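Local structure of type III Pentaketide Synthase (Neurospora crassa, 3EUO) at residues 185-188 with 189-193. The protein is a type III pentaketide synthase of the chalcone and stilbene synthase family, probably joining acyl units into a polyketide as an acyltransferase. Residues are numbered along the deposited sequence; the frame is centred on the assembly and turned at random.
Sequences LESI and DALQE
Asp189, Ala190 and Leu191 donate their backbone N-H groups to the carbonyls of Leu185, Glu186 and Ser187, the i to i+4 ladder that forms the last turn of helix 181-191, before Gln192 takes positive phi and turns the chain away. At this C-terminal end Gln192 folds back: with its chain bent at chi2 (-60°), Gln192 NE2 hydrogen-bonds Asp189 O at 2.9 Å. That bond is nearly straight (169°), and its acceptor lies in the amide plane. A long amide suits the place, since NE2 also meets Ser33 OG while OE1 takes the N-H of Ala35, tying the helix end to the start of helix 34-42. Asp189 has CG anti to the backbone N (chi1 177°), and its short carboxylate accepts from a water that bridges OD2 (2.7 Å) and Glu186 O (3.1 Å). Apolar Ile188 fills the buried face against Met36, Val39 and Ile198, as Leu185 does against Leu25, Met36 and Ile198. Exposed Leu191 rests CD1 4.1 Å from Ser187 CB; Ser187 OG hydrogen-bonds Lys251 NZ, and Glu193 OE2 forms a salt bridge with Arg195 NH1. Gln192 and the water held by Asp189 thus give Asp189 O and Glu186 O polar partners, while Leu185 and Ile188 seat the inner face.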
ATOM      1  N   LEU A 185       7.007  25.931   0.125  1.00 11.45           N
ATOM      2  CA  LEU A 185       7.357  27.345   0.036  1.00 11.95           C
ATOM      3  C   LEU A 185       7.289  27.839  -1.407  1.00 12.24           C
ATOM      4  O   LEU A 185       6.837  28.953  -1.672  1.00 12.64           O
ATOM      5  CB  LEU A 185       8.751  27.603   0.622  1.00 12.09           C
ATOM      6  CG  LEU A 185       8.903  27.551   2.148  1.00 11.78           C
ATOM      7  CD1 LEU A 185      10.368  27.642   2.522  1.00 11.76           C
ATOM      8  CD2 LEU A 185       8.115  28.686   2.813  1.00 12.49           C
ATOM      9  N   GLU A 186       7.745  26.998  -2.328  1.00 12.65           N
ATOM     10  CA  GLU A 186       7.730  27.342  -3.747  1.00 13.84           C
ATOM     11  C   GLU A 186       6.303  27.529  -4.249  1.00 13.43           C
ATOM     12  O   GLU A 186       6.013  28.475  -4.984  1.00 14.45           O
ATOM     13  CB  GLU A 186       8.443  26.275  -4.575  1.00 14.33           C
ATOM     14  CG  GLU A 186       8.355  26.565  -6.062  1.00 18.14           C
ATOM     15  CD  GLU A 186       9.341  25.790  -6.892  1.00 24.12           C
ATOM     16  OE1 GLU A 186       8.892  25.128  -7.852  1.00 27.98           O
ATOM     17  OE2 GLU A 186      10.557  25.848  -6.606  1.00 27.39           O
ATOM     18  N   SER A 187       5.411  26.621  -3.869  1.00 13.30           N
ATOM     19  CA  SER A 187       4.004  26.746  -4.252  1.00 12.93           C
ATOM     20  C   SER A 187       3.339  27.975  -3.630  1.00 13.14           C
ATOM     21  O   SER A 187       2.571  28.666  -4.296  1.00 12.74           O
ATOM     22  CB  SER A 187       3.224  25.481  -3.893  1.00 13.11           C
ATOM     23  OG  SER A 187       3.619  24.407  -4.722  1.00 13.45           O
ATOM     24  N   ILE A 188       3.634  28.249  -2.357  1.00 12.95           N
ATOM     25  CA  ILE A 188       3.084  29.444  -1.698  1.00 13.46           C
ATOM     26  C   ILE A 188       3.466  30.696  -2.484  1.00 13.68           C
ATOM     27  O   ILE A 188       2.607  31.520  -2.841  1.00 13.46           O
ATOM     28  CB  ILE A 188       3.551  29.582  -0.222  1.00 13.04           C
ATOM     29  CG1 ILE A 188       3.031  28.412   0.612  1.00 13.20           C
ATOM     30  CG2 ILE A 188       3.063  30.922   0.390  1.00 13.29           C
ATOM     31  CD1 ILE A 188       3.816  28.169   1.886  1.00 11.11           C
ATOM     32  N   ASP A 189       4.757  30.827  -2.765  1.00 14.03           N
ATOM     33  CA  ASP A 189       5.272  31.971  -3.498  1.00 14.99           C
ATOM     34  C   ASP A 189       4.667  32.054  -4.909  1.00 15.46           C
ATOM     35  O   ASP A 189       4.082  33.073  -5.277  1.00 15.18           O
ATOM     36  CB  ASP A 189       6.799  31.886  -3.569  1.00 15.17           C
ATOM     37  CG  ASP A 189       7.409  33.010  -4.378  1.00 15.34           C
ATOM     38  OD1 ASP A 189       7.514  34.130  -3.839  1.00 15.86           O
ATOM     39  OD2 ASP A 189       7.783  32.764  -5.553  1.00 17.41           O
ATOM     40  N   ALA A 190       4.781  30.971  -5.675  1.00 16.22           N
ATOM     41  CA  ALA A 190       4.398  30.980  -7.098  1.00 16.86           C
ATOM     42  C   ALA A 190       2.890  31.076  -7.342  1.00 17.35           C
ATOM     43  O   ALA A 190       2.447  31.766  -8.266  1.00 17.91           O
ATOM     44  CB  ALA A 190       4.971  29.752  -7.807  1.00 17.25           C
ATOM     45  N   LEU A 191       2.109  30.381  -6.524  1.00 17.32           N
ATOM     46  CA  LEU A 191       0.667  30.306  -6.734  1.00 17.60           C
ATOM     47  C   LEU A 191      -0.083  31.338  -5.914  1.00 17.81           C
ATOM     48  O   LEU A 191      -1.281  31.552  -6.124  1.00 17.93           O
ATOM     49  CB  LEU A 191       0.147  28.906  -6.409  1.00 18.00           C
ATOM     50  CG  LEU A 191       0.807  27.747  -7.155  1.00 19.23           C
ATOM     51  CD1 LEU A 191       0.297  26.433  -6.618  1.00 20.78           C
ATOM     52  CD2 LEU A 191       0.587  27.843  -8.666  1.00 21.51           C
ATOM     53  N   GLN A 192       0.630  31.974  -4.983  1.00 17.23           N
ATOM     54  CA  GLN A 192       0.012  32.854  -3.998  1.00 17.21           C
ATOM     55  C   GLN A 192      -1.207  32.191  -3.349  1.00 17.55           C
ATOM     56  O   GLN A 192      -2.263  32.809  -3.226  1.00 17.59           O
ATOM     57  CB  GLN A 192      -0.346  34.216  -4.612  1.00 17.03           C
ATOM     58  CG  GLN A 192       0.865  35.126  -4.839  1.00 16.04           C
ATOM     59  CD  GLN A 192       1.604  35.425  -3.552  1.00 15.99           C
ATOM     60  OE1 GLN A 192       1.100  36.146  -2.684  1.00 16.42           O
ATOM     61  NE2 GLN A 192       2.802  34.852  -3.411  1.00 14.23           N
ATOM     62  N   GLU A 193      -1.057  30.923  -2.963  1.00 18.06           N
ATOM     63  CA  GLU A 193      -2.076  30.254  -2.152  1.00 19.01           C
ATOM     64  C   GLU A 193      -1.581  30.087  -0.724  1.00 17.94           C
ATOM     65  O   GLU A 193      -0.384  29.900  -0.478  1.00 17.17           O
ATOM     66  CB  GLU A 193      -2.561  28.918  -2.750  1.00 19.33           C
ATOM     67  CG  GLU A 193      -1.491  27.972  -3.185  1.00 22.28           C
ATOM     68  CD  GLU A 193      -1.994  26.546  -3.444  1.00 21.82           C
ATOM     69  OE1 GLU A 193      -3.116  26.179  -3.032  1.00 25.80           O
ATOM     70  OE2 GLU A 193      -1.230  25.775  -4.045  1.00 27.82           O
TER
HETATM   71  O   HOH W   1       8.258  30.173  -6.222  1.00 22.57           O